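Putative lipoprotein (Campylobacter jejuni subsp. jejuni, PDB 2G5G) probably takes part in heme uptake, binding two cofacial hemes in a process linked to its dimerization. Local coordinates at residues A[83-89]-A[112-118]. Numbering follows the deposited sequence.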
loop_
_atom_site.group_PDB
_atom_site.type_symbol
_atom_site.label_atom_id
_atom_site.label_comp_id
_atom_site.label_asym_id
_atom_site.label_seq_id
_atom_site.Cartn_x
_atom_site.Cartn_y
_atom_site.Cartn_z
ATOM N N GLU A 83 16.860 -10.694 -4.144
ATOM C CA GLU A 83 15.475 -10.265 -3.937
ATOM C C GLU A 83 15.405 -8.731 -4.084
ATOM O O GLU A 83 14.361 -8.191 -4.461
ATOM C CB GLU A 83 14.988 -10.647 -2.525
ATOM C CG GLU A 83 13.568 -10.105 -2.174
ATOM C CD GLU A 83 13.175 -10.282 -0.692
ATOM O OE1 GLU A 83 13.964 -10.820 0.105
ATOM O OE2 GLU A 83 12.069 -9.861 -0.339
HETATM N N MSE A 84 16.500 -8.028 -3.790
HETATM C CA MSE A 84 16.376 -6.544 -3.801
HETATM C C MSE A 84 16.411 -5.866 -5.153
HETATM O O MSE A 84 16.175 -4.662 -5.245
HETATM C CB MSE A 84 17.194 -5.785 -2.734
HETATM C CG MSE A 84 18.466 -6.339 -2.114
HETATM SE SE MSE A 84 18.682 -8.226 -1.498
HETATM C CE MSE A 84 17.079 -8.548 -0.399
ATOM N N LEU A 85 16.638 -6.640 -6.215
ATOM C CA LEU A 85 16.556 -6.094 -7.567
ATOM C C LEU A 85 15.543 -6.847 -8.369
ATOM O O LEU A 85 15.420 -8.081 -8.240
ATOM C CB LEU A 85 17.928 -6.103 -8.242
ATOM C CG LEU A 85 18.936 -5.155 -7.607
ATOM C CD1 LEU A 85 20.363 -5.454 -8.007
ATOM C CD2 LEU A 85 18.570 -3.702 -7.961
ATOM N N ALA A 86 14.800 -6.123 -9.202
ATOM C CA ALA A 86 13.826 -6.756 -10.073
ATOM C C ALA A 86 14.474 -7.421 -11.287
ATOM O O ALA A 86 15.494 -6.936 -11.784
ATOM C CB ALA A 86 12.755 -5.743 -10.530
ATOM N N SER A 87 13.862 -8.510 -11.761
ATOM C CA SER A 87 14.366 -9.264 -12.935
ATOM C C SER A 87 14.244 -8.441 -14.235
ATOM O O SER A 87 15.011 -8.635 -15.184
ATOM C CB SER A 87 13.622 -10.593 -13.076
ATOM O OG SER A 87 12.281 -10.390 -13.453
ATOM N N THR A 88 13.264 -7.535 -14.256
ATOM C CA THR A 88 13.096 -6.524 -15.328
ATOM C C THR A 88 14.310 -5.598 -15.512
ATOM O O THR A 88 14.438 -4.945 -16.549
ATOM C CB THR A 88 11.870 -5.617 -15.047
ATOM O OG1 THR A 88 12.004 -5.030 -13.743
ATOM C CG2 THR A 88 10.593 -6.409 -15.125
ATOM N N GLU A 89 15.184 -5.543 -14.511
ATOM C CA GLU A 89 16.366 -4.686 -14.513
ATOM C C GLU A 89 17.589 -5.334 -15.174
ATOM O O GLU A 89 18.639 -4.716 -15.244
ATOM C CB GLU A 89 16.728 -4.330 -13.066
ATOM C CG GLU A 89 17.111 -2.887 -12.816
ATOM C CD GLU A 89 15.935 -1.929 -12.996
ATOM O OE1 GLU A 89 14.767 -2.362 -12.857
ATOM O OE2 GLU A 89 16.177 -0.747 -13.281
ATOM N N LEU A 112 23.612 0.086 -10.531
ATOM C CA LEU A 112 22.700 -1.035 -10.317
ATOM C C LEU A 112 21.270 -0.558 -10.295
ATOM O O LEU A 112 20.343 -1.358 -10.212
ATOM C CB LEU A 112 23.015 -1.758 -8.999
ATOM C CG LEU A 112 24.413 -2.330 -8.787
ATOM C CD1 LEU A 112 24.571 -2.834 -7.354
ATOM C CD2 LEU A 112 24.727 -3.425 -9.808
ATOM N N ASN A 113 21.086 0.757 -10.371
ATOM C CA ASN A 113 19.771 1.346 -10.166
ATOM C C ASN A 113 19.119 0.876 -8.840
ATOM O O ASN A 113 17.926 0.562 -8.791
ATOM C CB ASN A 113 18.862 1.029 -11.354
ATOM C CG ASN A 113 17.711 1.964 -11.440
ATOM O OD1 ASN A 113 17.809 3.101 -10.990
ATOM N ND2 ASN A 113 16.603 1.507 -12.005
ATOM N N TRP A 114 19.923 0.827 -7.781
ATOM C CA TRP A 114 19.461 0.365 -6.477
ATOM C C TRP A 114 18.165 1.051 -6.107
ATOM O O TRP A 114 18.031 2.265 -6.300
ATOM C CB TRP A 114 20.513 0.642 -5.406
ATOM C CG TRP A 114 20.281 -0.144 -4.156
ATOM C CD1 TRP A 114 19.721 0.306 -2.991
ATOM C CD2 TRP A 114 20.587 -1.530 -3.944
ATOM N NE1 TRP A 114 19.670 -0.709 -2.064
ATOM C CE2 TRP A 114 20.182 -1.851 -2.625
ATOM C CE3 TRP A 114 21.152 -2.533 -4.743
ATOM C CZ2 TRP A 114 20.332 -3.127 -2.087
ATOM C CZ3 TRP A 114 21.307 -3.804 -4.200
ATOM C CH2 TRP A 114 20.901 -4.087 -2.883
ATOM N N ASP A 115 17.211 0.271 -5.597
ATOM C CA ASP A 115 15.934 0.797 -5.102
ATOM C C ASP A 115 16.088 1.149 -3.639
ATOM O O ASP A 115 16.575 0.345 -2.843
ATOM C CB ASP A 115 14.792 -0.209 -5.287
ATOM C CG ASP A 115 13.411 0.422 -5.117
ATOM O OD1 ASP A 115 13.257 1.305 -4.243
ATOM O OD2 ASP A 115 12.467 0.027 -5.852
ATOM N N LYS A 116 15.669 2.363 -3.276
ATOM C CA LYS A 116 15.930 2.844 -1.923
ATOM C C LYS A 116 14.984 2.294 -0.853
ATOM O O LYS A 116 15.261 2.446 0.336
ATOM C CB LYS A 116 16.091 4.367 -1.863
ATOM C CG LYS A 116 17.564 4.807 -1.982
ATOM C CD LYS A 116 18.191 4.404 -3.328
ATOM C CE LYS A 116 19.704 4.453 -3.283
ATOM N NZ LYS A 116 20.283 3.479 -2.300
ATOM N N VAL A 117 13.911 1.611 -1.270
ATOM C CA VAL A 117 13.159 0.759 -0.325
ATOM C C VAL A 117 14.075 -0.223 0.450
ATOM O O VAL A 117 13.741 -0.635 1.563
ATOM C CB VAL A 117 11.932 0.025 -0.966
ATOM C CG1 VAL A 117 11.012 1.016 -1.624
ATOM C CG2 VAL A 117 12.347 -1.045 -1.962
ATOM N N TRP A 118 15.235 -0.552 -0.135
ATOM C CA TRP A 118 16.241 -1.402 0.492
ATOM C C TRP A 118 17.373 -0.508 0.963
ATOM O O TRP A 118 18.088 0.061 0.141
ATOM C CB TRP A 118 16.755 -2.452 -0.511
ATOM C CG TRP A 118 15.674 -3.355 -1.025
ATOM C CD1 TRP A 118 14.967 -3.220 -2.178
ATOM C CD2 TRP A 118 15.169 -4.532 -0.376
ATOM N NE1 TRP A 118 14.049 -4.237 -2.290
ATOM C CE2 TRP A 118 14.152 -5.053 -1.191
ATOM C CE3 TRP A 118 15.492 -5.196 0.820
ATOM C CZ2 TRP A 118 13.453 -6.228 -0.868
ATOM C CZ3 TRP A 118 14.791 -6.357 1.151
ATOM C CH2 TRP A 118 13.782 -6.857 0.304
HETATM O O HOH W 1 12.450 -5.495 -5.051
HETATM O O HOH W 2 17.426 -2.399 -4.907
#
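With chi2 (-44°) and chi3 (-49°) both bent, the selenomethionine M84 curls its chain over one face of the W118 indole, whose own CG stands anti to its carbonyl carbon. M84 CB sits over the five-membered ring, while SE is 5.1 Å from the centroid of the W118 six-membered ring, above its face, a distant Met-aromatic contact, and CE drops to 3.5 Å from W118 CZ3. M84 also runs alongside W114, with M84 CG 3.4 Å from W114 CH2, so one side chain touches both tryptophans. A hydrogen bond from W114 NE1 to W118 O (2.8 Å), in the W114 ring plane, helps set the rotation of that ring. A water seated over the centre of one W114 face joins the backbones, donating to M84 O at 2.6 Å and accepting from D115 N at 2.8 Å. E83 brings its carboxylate to the edge of W118, though OE1 is hydrogen-bonded to G220 N. Farther along, N113 ND2 donates a hydrogen bond to E89 OE2 (2.6 Å, 161° at the hydrogen), in its own amide plane but from above the carboxylate plane, and L85 CD2 packs against L112 O. D115 OD1 accepts from V117 N in an Asx turn, within a type I turn ending at W118. Thus the loop leaving strand 78-82 is clasped to the one following helix 108-111, whose end is a Schellman motif at N113, and the W118 side chain lies about 6 Å from a bound heme in this ChaN-family fold.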